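Side-chain contacts in uncharacterized protein (Trypanosoma congolense, PDB 4E40), which probably binds haptoglobin-hemoglobin at the cell surface for nutrient uptake, using an elongated helical-bundle domain: residues 8-11 and 12-16; 45-48 and 49-53; 109-112 and 113-116; 155-158 and 159-162. All coordinates share one frame; numbering follows the deposited sequence.

Contact 1 of 4, residues 8-11 and 12-16; sequences ELED and SDDVA. Unlike the reference sequence in segment 8-11: Glu-10 (reference Lys). Unlike the reference sequence in segment 12-16: Ser-12 (reference Ala), Asp-14 (reference Glu).
Asp-11 and Val-15 open the first turn of helix 12-26: the chain is extended at residues 8-9, turns at Glu-10, is extended again at Asp-11, then coils, and Val-15 N donates to Asp-11 O over 3.1 Å. Asp-11 occupies the N-cap position. Its CG sits between the backbone N and the carbonyl carbon (chi1 52°), which swings the carboxylate over the start of the helix. There Asp-11 OD2 accepts from Asp-14 N at 2.9 Å, met almost end-on to the C-O bond.

Asp-14 answers in the other direction. Asp-14 OD2 receives Glu-10 N at 3.3 Å through the anti lone pair, with an N-H...O angle of 159°. The reciprocity recalls a capping box, but the returning bond reaches the residue before the N-cap instead of the N-cap itself. The two carboxylate planes are turned 42° apart, and a water bridges them, donating to Asp-11 OD1 (2.7 Å) and Asp-14 OD1 (3.0 Å). On the inner side Leu-9 CB meets Val-15 CG2 at 4.0 Å, while Leu-9 CD2 rests against Asp-14 CB. Both apolar residues continue onto Leu-144 of helix 82-147.

Asp-11 OD2 and Asp-14 OD1 lie only 3.7 Å apart, so their charges probably repel; the backbone N-H groups and bridging water probably offset part of this, and the helix dipole would also ease negative charge at this N-terminus.

Contact 2 of 4, residues 45-48 and 49-53; sequences TTEF and SRKKS
On the more enclosed side of helix 28-73, Ser-49 packs back against Thr-45, and Ser-49 N donates to Thr-45 O over 3.2 Å. A water joins the two hydroxyl groups, giving a proton to Thr-45 OG1 at 2.7 Å and lying equally near Ser-49 OG, while Thr-45 OG1 also bonds to Arg-42 O. One residue on, Arg-50 N reaches Thr-46 O at 2.8 Å. Ser-53 OG turns back on its own helix, donating to Arg-50 O. Side chains of this face pack on two partners of the helical bundle: Thr-46 and Arg-50 on helix 82-147, Ser-49 and Lys-52 on helix 192-246, with Ser-53 reaching both.

The opposite character belongs to Glu-47, Phe-48 and Lys-51, all solvent-exposed. Glu-47, with CG anti to its backbone N (chi1 -177°) and an extended chain, runs alongside Lys-51 in the same direction to form an i to i+4 salt bridge; the modelled OE1 to NZ separation is too short to be trusted. Lys-51 CB lies 3.3 Å from Glu-47 O. Lys-52, which with Arg-42 binds heme b in another structure of this protein (no heme is bound here), carries its amino end away from the preceding turn; Glu-227 forms only a long, weak ion pair with Lys-52 NZ.

Contact 3 of 4, residues 109-112 and 113-116; sequences AKKV and NEII. Unlike the reference sequence in segment 109-112: Val-112 (reference Ala). Unlike the reference sequence in segment 113-116: Ile-116 (reference Thr).
Charge pairing in this helical turn falls to Lys-111 and Glu-114. Their side chains run together in the same direction, Lys-111 bent at its second torsion (chi2 -59°) and Glu-114 extended. Lys-111 NZ stays 4.0 Å from Glu-114 OE1, a long salt bridge, whereas Lys-111 CD lies closer, 3.5 Å from that oxygen. A water spans the charged ends, donating to Glu-114 OE1 at 2.7 Å and accepting from Lys-111 NZ at 3.2 Å. The stronger partner of NZ is Glu-218.

Apolar contact is supplied by Val-112 and Ile-116, four residues apart and side by side, with Val-112 CG1 3.8 Å from Ile-116 CD1. Val-112 CG1 is anti to the backbone N (chi1 163°), which carries this methyl along the helix toward Ile-116.

Regular backbone bonds hold the turn together: Asn-113 N to Ala-109 O, 3.0 Å, and Ile-115 N to Lys-111 O, 2.9 Å, are two of four in sequence.

Helix 82-147 is flanked here by two others of the bundle. Lys-111 and Val-112 touch Leu-219, and Glu-114 and Ile-115 touch Arg-215, all on helix 192-246; from helix 28-73, Arg-50 touches Val-112, Thr-46 touches Ile-115, and Asn-43 meets both Ile-115 and Ile-116.

Contact 4 of 4, residues 155-158 and 159-162; sequences VKEA and AEEC. Unlike the reference sequence in segment 155-158: Glu-157 (reference Lys).
The backbone between Glu-157 and Glu-161 makes the last turn of helix 153-160, where Glu-161 N donates to Glu-157 O at 3.2 Å and only weakly to Ala-158 O, after the firmer bond of Ala-159 N to Val-155 O at 2.9 Å. The chain then leaves the helix toward Cys-162, whose disulfide to Cys-19 ties this end to helix 12-26.

Three glutamates gather on the exposed side. The 179° chi1 of Glu-157 puts CG beside the carbonyl carbon, and a bend at chi2 (54°) turns its carboxylate across the extended chains of Glu-160 and Glu-161. Glu-157 OE1 comes 2.7 Å from Glu-161 OE2, the two carboxylate planes standing 67° apart. The other oxygen, Glu-157 OE2, lies 3.3 Å from Glu-160 OE1. Glu-160 OE2 rests beside the aliphatic part of Lys-156, 3.4 Å from Lys-156 CG, while Lys-156 NZ remains 4.6 Å from that oxygen, beyond a salt bridge.

Val-155, Ala-158 and Ala-159 supply the packing side: Val-155 and Ala-158 lie against Val-15, and Ala-159 against Ala-147 of helix 82-147.

Two carboxylate oxygens as near as those of Glu-157 and Glu-161 imply that one of the acids probably holds a proton and donates it to the other. Glu-160, adding a further negative charge, would tend to raise the proton affinity of the cluster, and the distant amino group of Lys-156 would probably relieve it only partly.

In the fold
The four contacts form two clusters in a long, thin helical bundle. Contacts 1 and 4, centres 9 Å apart, lie near one end: the N-cap and first turn of helix 12-26 pack on helix 153-160, with Val-155 CG2 3.5 Å from Asp-11 N. Contacts 2 and 3, centres 10 Å apart, sit nearer the middle, where Arg-50 NH2 makes a weak hydrogen bond to Asn-113 OD1. Between the clusters, contact centres are 50 to 56 Å apart. Contact 2 is a surface contact and the others are partly buried. Acidic groups dominate the end cluster, satisfied by backbone N-H groups and water or by probable proton sharing, whereas the middle pair uses lysine-glutamate pairing close to the heme-binding residues.

Contact 1 of 4, residues 8-11 and 12-16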
ATOM      1  N   GLU A   8     -27.608  29.987  -2.263  1.00 35.41           N
ATOM      2  CA  GLU A   8     -26.873  31.177  -2.716  1.00 35.59           C
ATOM      3  C   GLU A   8     -25.907  31.631  -1.608  1.00 31.60           C
ATOM      4  O   GLU A   8     -26.207  31.432  -0.433  1.00 35.80           O
ATOM      5  CB  GLU A   8     -27.822  32.303  -3.041  1.00 44.45           C
ATOM      6  CG  GLU A   8     -28.433  32.184  -4.413  1.00 48.91           C
ATOM      7  CD  GLU A   8     -28.961  33.520  -4.869  1.00 58.64           C
ATOM      8  OE1 GLU A   8     -29.815  34.113  -4.154  1.00 60.98           O
ATOM      9  OE2 GLU A   8     -28.502  33.978  -5.935  1.00 63.60           O
ATOM     10  N   LEU A   9     -24.730  32.135  -1.962  1.00 26.42           N
ATOM     11  CA  LEU A   9     -23.782  32.573  -0.905  1.00 24.08           C
ATOM     12  C   LEU A   9     -24.364  33.892  -0.370  1.00 24.69           C
ATOM     13  O   LEU A   9     -24.732  34.786  -1.154  1.00 26.23           O
ATOM     14  CB  LEU A   9     -22.364  32.724  -1.488  1.00 21.23           C
ATOM     15  CG  LEU A   9     -21.749  31.405  -2.045  1.00 20.68           C
ATOM     16  CD1 LEU A   9     -20.510  31.613  -2.892  1.00 22.70           C
ATOM     17  CD2 LEU A   9     -21.425  30.464  -0.889  1.00 21.19           C
ATOM     18  N   GLU A  10     -24.475  33.984   0.947  1.00 24.32           N
ATOM     19  CA  GLU A  10     -25.343  34.994   1.574  1.00 24.71           C
ATOM     20  C   GLU A  10     -24.554  36.213   2.045  1.00 22.62           C
ATOM     21  O   GLU A  10     -25.123  37.278   2.301  1.00 24.44           O
ATOM     22  CB  GLU A  10     -26.021  34.316   2.771  1.00 29.32           C
ATOM     23  CG  GLU A  10     -27.120  35.072   3.440  1.00 34.92           C
ATOM     24  CD  GLU A  10     -27.657  34.393   4.718  1.00 37.98           C
ATOM     25  OE1 GLU A  10     -27.149  33.341   5.147  1.00 41.49           O
ATOM     26  OE2 GLU A  10     -28.628  34.915   5.302  1.00 39.35           O
ATOM     27  N   ASP A  11     -23.247  36.039   2.252  1.00 20.11           N
ATOM     28  CA  ASP A  11     -22.460  37.115   2.845  1.00 18.45           C
ATOM     29  C   ASP A  11     -20.976  36.938   2.506  1.00 18.43           C
ATOM     30  O   ASP A  11     -20.609  35.940   1.894  1.00 18.06           O
ATOM     31  CB  ASP A  11     -22.678  37.216   4.353  1.00 19.17           C
ATOM     32  CG  ASP A  11     -22.484  35.891   5.060  1.00 20.42           C
ATOM     33  OD1 ASP A  11     -23.380  35.558   5.931  1.00 19.92           O
ATOM     34  OD2 ASP A  11     -21.418  35.305   4.898  1.00 19.24           O
ATOM     35  N   SER A  12     -20.165  37.916   2.872  1.00 19.24           N
ATOM     36  CA  SER A  12     -18.715  37.878   2.549  1.00 18.84           C
ATOM     37  C   SER A  12     -18.040  36.645   3.096  1.00 18.37           C
ATOM     38  O   SER A  12     -17.189  36.041   2.420  1.00 19.36           O
ATOM     39  CB  SER A  12     -17.992  39.086   3.172  1.00 19.75           C
ATOM     40  OG  SER A  12     -18.608  40.295   2.694  1.00 24.75           O
ATOM     41  N   ASP A  13     -18.348  36.286   4.349  1.00 17.73           N
ATOM     42  CA  ASP A  13     -17.723  35.080   4.947  1.00 17.51           C
ATOM     43  C   ASP A  13     -18.115  33.791   4.196  1.00 17.14           C
ATOM     44  O   ASP A  13     -17.242  32.908   4.041  1.00 18.09           O
ATOM     45  CB  ASP A  13     -18.096  34.984   6.427  1.00 18.55           C
ATOM     46  CG  ASP A  13     -17.352  35.941   7.277  1.00 21.70           C
ATOM     47  OD1 ASP A  13     -16.217  36.403   6.931  1.00 22.01           O
ATOM     48  OD2 ASP A  13     -17.823  36.208   8.430  1.00 22.10           O
ATOM     49  N   ASP A  14     -19.344  33.669   3.692  1.00 17.26           N
ATOM     50  CA  ASP A  14     -19.709  32.481   2.920  1.00 17.51           C
ATOM     51  C   ASP A  14     -18.902  32.448   1.632  1.00 17.61           C
ATOM     52  O   ASP A  14     -18.454  31.383   1.209  1.00 17.47           O
ATOM     53  CB  ASP A  14     -21.173  32.400   2.525  1.00 20.23           C
ATOM     54  CG  ASP A  14     -22.104  32.042   3.691  1.00 23.65           C
ATOM     55  OD1 ASP A  14     -21.665  31.635   4.757  1.00 25.01           O
ATOM     56  OD2 ASP A  14     -23.314  32.201   3.442  1.00 29.32           O
ATOM     57  N   VAL A  15     -18.727  33.627   1.006  1.00 17.91           N
ATOM     58  CA  VAL A  15     -17.938  33.655  -0.236  1.00 18.56           C
ATOM     59  C   VAL A  15     -16.485  33.231   0.040  1.00 18.10           C
ATOM     60  O   VAL A  15     -15.940  32.399  -0.713  1.00 19.45           O
ATOM     61  CB  VAL A  15     -17.989  35.052  -0.934  1.00 18.94           C
ATOM     62  CG1 VAL A  15     -17.092  34.947  -2.172  1.00 19.40           C
ATOM     63  CG2 VAL A  15     -19.409  35.345  -1.378  1.00 19.30           C
ATOM     64  N   ALA A  16     -15.869  33.722   1.117  1.00 18.11           N
ATOM     65  CA  ALA A  16     -14.481  33.347   1.428  1.00 17.45           C
ATOM     66  C   ALA A  16     -14.412  31.872   1.715  1.00 17.99           C
ATOM     67  O   ALA A  16     -13.486  31.181   1.307  1.00 18.78           O
ATOM     68  CB  ALA A  16     -13.979  34.157   2.629  1.00 18.61           C
TER
HETATM   69  O   HOH W   1     -23.421  33.032   6.741  1.00 35.93           O

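Contact 2 of 4, residues 45-48 and 49-53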
ATOM      1  N   THR A  45       8.055  -3.264  -6.546  1.00 34.24           N
ATOM      2  CA  THR A  45       9.155  -4.095  -6.014  1.00 35.52           C
ATOM      3  C   THR A  45       8.747  -5.567  -5.860  1.00 36.88           C
ATOM      4  O   THR A  45       9.582  -6.439  -5.588  1.00 34.24           O
ATOM      5  CB  THR A  45       9.629  -3.634  -4.618  1.00 35.33           C
ATOM      6  OG1 THR A  45       8.639  -3.986  -3.618  1.00 38.61           O
ATOM      7  CG2 THR A  45       9.959  -2.163  -4.593  1.00 38.33           C
ATOM      8  N   THR A  46       7.465  -5.870  -5.972  1.00 34.60           N
ATOM      9  CA  THR A  46       7.068  -7.170  -5.438  1.00 32.38           C
ATOM     10  C   THR A  46       7.461  -8.346  -6.310  1.00 33.02           C
ATOM     11  O   THR A  46       7.622  -9.467  -5.789  1.00 31.72           O
ATOM     12  CB  THR A  46       5.583  -7.220  -5.006  1.00 35.63           C
ATOM     13  OG1 THR A  46       4.700  -7.080  -6.138  1.00 36.26           O
ATOM     14  CG2 THR A  46       5.331  -6.148  -3.924  1.00 37.19           C
ATOM     15  N   GLU A  47       7.612  -8.121  -7.614  1.00 32.88           N
ATOM     16  CA  GLU A  47       8.005  -9.205  -8.507  1.00 35.60           C
ATOM     17  C   GLU A  47       9.452  -9.601  -8.151  1.00 34.40           C
ATOM     18  O   GLU A  47       9.796 -10.809  -8.159  1.00 33.99           O
ATOM     19  CB  GLU A  47       7.842  -8.793  -9.975  1.00 44.75           C
ATOM     20  CG  GLU A  47       8.149  -9.875 -11.002  1.00 56.62           C
ATOM     21  CD  GLU A  47       8.282  -9.330 -12.430  1.00 67.27           C
ATOM     22  OE1 GLU A  47       8.567 -10.128 -13.358  1.00 74.78           O
ATOM     23  OE2 GLU A  47       8.112  -8.101 -12.643  1.00 77.80           O
ATOM     24  N   PHE A  48      10.277  -8.603  -7.805  1.00 35.39           N
ATOM     25  CA  PHE A  48      11.659  -8.864  -7.327  1.00 36.12           C
ATOM     26  C   PHE A  48      11.695  -9.673  -6.006  1.00 34.60           C
ATOM     27  O   PHE A  48      12.502 -10.594  -5.878  1.00 30.45           O
ATOM     28  CB  PHE A  48      12.453  -7.555  -7.179  1.00 40.81           C
ATOM     29  CG  PHE A  48      13.777  -7.711  -6.459  1.00 47.77           C
ATOM     30  CD1 PHE A  48      14.924  -8.120  -7.150  1.00 51.49           C
ATOM     31  CD2 PHE A  48      13.882  -7.440  -5.087  1.00 48.74           C
ATOM     32  CE1 PHE A  48      16.150  -8.266  -6.479  1.00 52.62           C
ATOM     33  CE2 PHE A  48      15.097  -7.586  -4.416  1.00 51.50           C
ATOM     34  CZ  PHE A  48      16.233  -8.000  -5.116  1.00 51.42           C
ATOM     35  N   SER A  49      10.858  -9.303  -5.037  1.00 30.58           N
ATOM     36  CA  SER A  49      10.783  -9.999  -3.714  1.00 34.89           C
ATOM     37  C   SER A  49      10.258 -11.370  -3.836  1.00 31.64           C
ATOM     38  O   SER A  49      10.801 -12.307  -3.189  1.00 27.30           O
ATOM     39  CB  SER A  49       9.895  -9.235  -2.748  1.00 36.83           C
ATOM     40  OG  SER A  49      10.363  -7.929  -2.696  1.00 40.08           O
ATOM     41  N   ARG A  50       9.219 -11.523  -4.663  1.00 30.34           N
ATOM     42  CA  ARG A  50       8.669 -12.808  -4.982  1.00 30.30           C
ATOM     43  C   ARG A  50       9.745 -13.698  -5.607  1.00 29.71           C
ATOM     44  O   ARG A  50       9.969 -14.813  -5.143  1.00 24.17           O
ATOM     45  CB  ARG A  50       7.430 -12.676  -5.879  1.00 30.43           C
ATOM     46  CG  ARG A  50       6.639 -13.941  -6.032  1.00 33.13           C
ATOM     47  CD  ARG A  50       5.137 -13.575  -6.211  1.00 37.83           C
ATOM     48  NE  ARG A  50       4.263 -14.746  -5.938  1.00 50.25           N
ATOM     49  CZ  ARG A  50       2.911 -14.838  -5.964  1.00 43.16           C
ATOM     50  NH1 ARG A  50       2.320 -16.052  -5.714  1.00 35.52           N
ATOM     51  NH2 ARG A  50       2.172 -13.792  -6.276  1.00 30.89           N
ATOM     52  N   LYS A  51      10.481 -13.175  -6.600  1.00 27.14           N
ATOM     53  CA  LYS A  51      11.551 -13.924  -7.239  1.00 29.42           C
ATOM     54  C   LYS A  51      12.672 -14.233  -6.249  1.00 24.43           C
ATOM     55  O   LYS A  51      13.174 -15.344  -6.306  1.00 24.79           O
ATOM     56  CB  LYS A  51      12.078 -13.173  -8.481  1.00 33.67           C
ATOM     57  CG  LYS A  51      11.326 -13.635  -9.722  1.00 41.67           C
ATOM     58  CD  LYS A  51      11.350 -12.611 -10.850  1.00 51.97           C
ATOM     59  CE  LYS A  51      10.634 -13.162 -12.070  1.00 54.20           C
ATOM     60  NZ  LYS A  51       9.956 -12.050 -12.778  1.00 58.86           N
ATOM     61  N   LYS A  52      12.992 -13.322  -5.347  1.00 23.95           N
ATOM     62  CA  LYS A  52      14.033 -13.604  -4.317  1.00 23.72           C
ATOM     63  C   LYS A  52      13.584 -14.803  -3.458  1.00 21.84           C
ATOM     64  O   LYS A  52      14.397 -15.730  -3.172  1.00 21.00           O
ATOM     65  CB  LYS A  52      14.288 -12.405  -3.446  1.00 27.37           C
ATOM     66  CG  LYS A  52      15.338 -12.581  -2.373  1.00 33.19           C
ATOM     67  CD  LYS A  52      15.800 -11.186  -1.893  1.00 40.42           C
ATOM     68  CE  LYS A  52      16.399 -11.222  -0.468  1.00 45.54           C
ATOM     69  NZ  LYS A  52      16.669  -9.849   0.106  1.00 39.23           N
ATOM     70  N   SER A  53      12.307 -14.781  -3.066  1.00 20.87           N
ATOM     71  CA  SER A  53      11.810 -15.898  -2.204  1.00 19.19           C
ATOM     72  C   SER A  53      11.840 -17.227  -2.998  1.00 19.13           C
ATOM     73  O   SER A  53      12.081 -18.296  -2.414  1.00 16.70           O
ATOM     74  CB  SER A  53      10.405 -15.567  -1.660  1.00 19.52           C
ATOM     75  OG  SER A  53       9.412 -15.764  -2.662  1.00 21.75           O
TER
HETATM   76  O   HOH W   2       8.395  -6.217  -2.095  1.00 34.94           O

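Contact 3 of 4, residues 109-112 and 113-116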
ATOM      1  N   ALA A 109       4.846 -14.951   0.067  1.00 19.49           N
ATOM      2  CA  ALA A 109       3.866 -15.025  -1.036  1.00 19.57           C
ATOM      3  C   ALA A 109       2.581 -14.390  -0.609  1.00 19.53           C
ATOM      4  O   ALA A 109       1.923 -13.703  -1.441  1.00 20.73           O
ATOM      5  CB  ALA A 109       3.598 -16.519  -1.372  1.00 20.41           C
ATOM      6  N   LYS A 110       2.156 -14.622   0.647  1.00 18.99           N
ATOM      7  CA  LYS A 110       0.897 -14.079   1.163  1.00 20.35           C
ATOM      8  C   LYS A 110       0.970 -12.557   1.161  1.00 19.76           C
ATOM      9  O   LYS A 110      -0.007 -11.893   0.753  1.00 22.68           O
ATOM     10  CB  LYS A 110       0.567 -14.588   2.575  1.00 22.91           C
ATOM     11  CG  LYS A 110       0.190 -16.074   2.623  1.00 31.68           C
ATOM     12  CD  LYS A 110      -0.012 -16.621   4.047  1.00 37.76           C
ATOM     13  CE  LYS A 110      -0.265 -18.147   4.060  1.00 40.41           C
ATOM     14  NZ  LYS A 110      -1.168 -18.596   2.972  1.00 48.74           N
ATOM     15  N   LYS A 111       2.124 -12.030   1.577  1.00 18.93           N
ATOM     16  CA  LYS A 111       2.261 -10.553   1.654  1.00 18.37           C
ATOM     17  C   LYS A 111       2.306  -9.944   0.293  1.00 17.90           C
ATOM     18  O   LYS A 111       1.791  -8.795   0.105  1.00 18.90           O
ATOM     19  CB  LYS A 111       3.521 -10.120   2.464  1.00 18.47           C
ATOM     20  CG  LYS A 111       3.509 -10.641   3.871  1.00 19.87           C
ATOM     21  CD  LYS A 111       2.348 -10.242   4.751  1.00 22.89           C
ATOM     22  CE  LYS A 111       2.290 -11.233   5.899  1.00 28.38           C
ATOM     23  NZ  LYS A 111       1.489 -10.698   7.016  1.00 34.36           N
ATOM     24  N   VAL A 112       2.983 -10.590  -0.641  1.00 19.25           N
ATOM     25  CA  VAL A 112       3.002 -10.102  -2.012  1.00 19.34           C
ATOM     26  C   VAL A 112       1.546 -10.014  -2.519  1.00 19.10           C
ATOM     27  O   VAL A 112       1.148  -9.010  -3.103  1.00 19.64           O
ATOM     28  CB  VAL A 112       3.757 -11.024  -2.934  1.00 20.20           C
ATOM     29  CG1 VAL A 112       3.459 -10.790  -4.426  1.00 21.58           C
ATOM     30  CG2 VAL A 112       5.290 -10.912  -2.642  1.00 20.23           C
ATOM     31  N   ASN A 113       0.783 -11.079  -2.316  1.00 18.91           N
ATOM     32  CA  ASN A 113      -0.632 -11.057  -2.784  1.00 18.20           C
ATOM     33  C   ASN A 113      -1.452 -10.014  -2.080  1.00 20.29           C
ATOM     34  O   ASN A 113      -2.295  -9.327  -2.751  1.00 21.71           O
ATOM     35  CB  ASN A 113      -1.234 -12.472  -2.658  1.00 20.21           C
ATOM     36  CG  ASN A 113      -0.697 -13.423  -3.732  1.00 22.08           C
ATOM     37  OD1 ASN A 113      -0.317 -12.991  -4.812  1.00 27.67           O
ATOM     38  ND2 ASN A 113      -0.654 -14.687  -3.439  1.00 22.21           N
ATOM     39  N   GLU A 114      -1.203  -9.792  -0.782  1.00 19.16           N
ATOM     40  CA  GLU A 114      -1.919  -8.761  -0.044  1.00 21.04           C
ATOM     41  C   GLU A 114      -1.582  -7.390  -0.616  1.00 19.92           C
ATOM     42  O   GLU A 114      -2.500  -6.550  -0.775  1.00 20.76           O
ATOM     43  CB  GLU A 114      -1.616  -8.797   1.448  1.00 21.41           C
ATOM     44  CG  GLU A 114      -2.316 -10.051   2.022  1.00 26.46           C
ATOM     45  CD  GLU A 114      -1.997 -10.382   3.484  1.00 34.76           C
ATOM     46  OE1 GLU A 114      -1.042  -9.840   4.047  1.00 38.54           O
ATOM     47  OE2 GLU A 114      -2.687 -11.277   4.052  1.00 40.03           O
ATOM     48  N   ILE A 115      -0.309  -7.146  -0.922  1.00 18.22           N
ATOM     49  CA  ILE A 115       0.068  -5.830  -1.483  1.00 18.70           C
ATOM     50  C   ILE A 115      -0.587  -5.599  -2.850  1.00 19.54           C
ATOM     51  O   ILE A 115      -1.020  -4.458  -3.163  1.00 18.58           O
ATOM     52  CB  ILE A 115       1.605  -5.723  -1.586  1.00 19.23           C
ATOM     53  CG1 ILE A 115       2.148  -5.560  -0.147  1.00 19.46           C
ATOM     54  CG2 ILE A 115       2.045  -4.563  -2.484  1.00 20.18           C
ATOM     55  CD1 ILE A 115       3.670  -5.791  -0.056  1.00 21.51           C
ATOM     56  N   ILE A 116      -0.626  -6.645  -3.661  1.00 18.75           N
ATOM     57  CA  ILE A 116      -1.224  -6.521  -5.009  1.00 19.50           C
ATOM     58  C   ILE A 116      -2.689  -6.145  -4.830  1.00 19.20           C
ATOM     59  O   ILE A 116      -3.181  -5.199  -5.512  1.00 19.06           O
ATOM     60  CB  ILE A 116      -1.066  -7.834  -5.820  1.00 18.44           C
ATOM     61  CG1 ILE A 116       0.412  -8.006  -6.252  1.00 21.19           C
ATOM     62  CG2 ILE A 116      -2.053  -7.860  -7.013  1.00 19.46           C
ATOM     63  CD1 ILE A 116       0.745  -9.425  -6.781  1.00 24.96           C
TER
HETATM   64  O   HOH W   3      -1.490  -9.497   6.659  1.00 49.95           O

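Contact 4 of 4, residues 155-158 and 159-162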
ATOM      1  N   VAL A 155     -21.323  40.410  -1.112  1.00 24.58           N
ATOM      2  CA  VAL A 155     -21.140  39.112  -1.790  1.00 22.58           C
ATOM      3  C   VAL A 155     -20.411  39.312  -3.110  1.00 23.71           C
ATOM      4  O   VAL A 155     -19.415  38.640  -3.391  1.00 24.81           O
ATOM      5  CB  VAL A 155     -22.473  38.384  -1.998  1.00 23.11           C
ATOM      6  CG1 VAL A 155     -22.335  37.200  -2.932  1.00 22.77           C
ATOM      7  CG2 VAL A 155     -23.062  37.937  -0.656  1.00 22.74           C
ATOM      8  N   LYS A 156     -20.895  40.293  -3.896  1.00 24.28           N
ATOM      9  CA  LYS A 156     -20.297  40.502  -5.229  1.00 26.50           C
ATOM     10  C   LYS A 156     -18.808  40.882  -5.111  1.00 25.21           C
ATOM     11  O   LYS A 156     -17.980  40.360  -5.826  1.00 27.62           O
ATOM     12  CB  LYS A 156     -21.073  41.607  -5.994  1.00 27.90           C
ATOM     13  CG  LYS A 156     -20.318  42.038  -7.241  1.00 32.12           C
ATOM     14  CD  LYS A 156     -20.937  43.323  -7.792  1.00 38.44           C
ATOM     15  CE  LYS A 156     -21.994  42.987  -8.825  1.00 45.59           C
ATOM     16  NZ  LYS A 156     -21.921  43.955  -9.978  1.00 49.87           N
ATOM     17  N   GLU A 157     -18.490  41.803  -4.210  1.00 26.44           N
ATOM     18  CA  GLU A 157     -17.170  42.232  -3.933  1.00 29.37           C
ATOM     19  C   GLU A 157     -16.277  41.082  -3.490  1.00 30.24           C
ATOM     20  O   GLU A 157     -15.166  40.875  -4.004  1.00 30.05           O
ATOM     21  CB  GLU A 157     -17.169  43.400  -2.924  1.00 32.59           C
ATOM     22  CG  GLU A 157     -15.772  43.894  -2.580  1.00 39.07           C
ATOM     23  CD  GLU A 157     -14.964  44.267  -3.823  1.00 48.93           C
ATOM     24  OE1 GLU A 157     -13.714  44.056  -3.835  1.00 52.13           O
ATOM     25  OE2 GLU A 157     -15.583  44.758  -4.802  1.00 52.06           O
ATOM     26  N   ALA A 158     -16.750  40.308  -2.515  1.00 25.71           N
ATOM     27  CA  ALA A 158     -15.955  39.175  -2.105  1.00 24.83           C
ATOM     28  C   ALA A 158     -15.703  38.193  -3.255  1.00 24.39           C
ATOM     29  O   ALA A 158     -14.637  37.559  -3.295  1.00 26.22           O
ATOM     30  CB  ALA A 158     -16.686  38.440  -0.963  1.00 23.94           C
ATOM     31  N   ALA A 159     -16.706  37.969  -4.096  1.00 24.49           N
ATOM     32  CA  ALA A 159     -16.564  37.013  -5.206  1.00 25.33           C
ATOM     33  C   ALA A 159     -15.509  37.528  -6.225  1.00 27.65           C
ATOM     34  O   ALA A 159     -14.709  36.732  -6.769  1.00 27.50           O
ATOM     35  CB  ALA A 159     -17.902  36.777  -5.878  1.00 24.71           C
ATOM     36  N   GLU A 160     -15.474  38.841  -6.435  1.00 29.63           N
ATOM     37  CA  GLU A 160     -14.443  39.404  -7.333  1.00 32.49           C
ATOM     38  C   GLU A 160     -13.020  39.264  -6.764  1.00 34.08           C
ATOM     39  O   GLU A 160     -12.059  39.144  -7.537  1.00 36.43           O
ATOM     40  CB  GLU A 160     -14.779  40.864  -7.686  1.00 34.52           C
ATOM     41  CG  GLU A 160     -16.034  40.993  -8.518  1.00 38.61           C
ATOM     42  CD  GLU A 160     -16.603  42.400  -8.484  1.00 49.18           C
ATOM     43  OE1 GLU A 160     -16.075  43.241  -7.705  1.00 52.22           O
ATOM     44  OE2 GLU A 160     -17.582  42.664  -9.225  1.00 48.43           O
ATOM     45  N   GLU A 161     -12.885  39.231  -5.432  1.00 32.22           N
ATOM     46  CA  GLU A 161     -11.627  39.090  -4.758  1.00 34.89           C
ATOM     47  C   GLU A 161     -11.204  37.609  -4.694  1.00 34.36           C
ATOM     48  O   GLU A 161     -10.089  37.290  -4.291  1.00 36.55           O
ATOM     49  CB  GLU A 161     -11.731  39.641  -3.342  1.00 38.01           C
ATOM     50  CG  GLU A 161     -11.820  41.155  -3.229  1.00 42.55           C
ATOM     51  CD  GLU A 161     -12.399  41.618  -1.883  1.00 48.83           C
ATOM     52  OE1 GLU A 161     -12.637  40.774  -0.980  1.00 51.04           O
ATOM     53  OE2 GLU A 161     -12.634  42.830  -1.717  1.00 54.37           O
ATOM     54  N   CYS A 162     -12.095  36.702  -5.067  1.00 32.19           N
ATOM     55  CA  CYS A 162     -11.756  35.305  -4.953  1.00 32.49           C
ATOM     56  C   CYS A 162     -10.991  34.902  -6.211  1.00 35.59           C
ATOM     57  O   CYS A 162     -11.506  34.963  -7.322  1.00 37.29           O
ATOM     58  CB  CYS A 162     -12.996  34.412  -4.755  1.00 29.12           C
ATOM     59  SG  CYS A 162     -12.685  32.601  -4.905  1.00 32.25           S
TER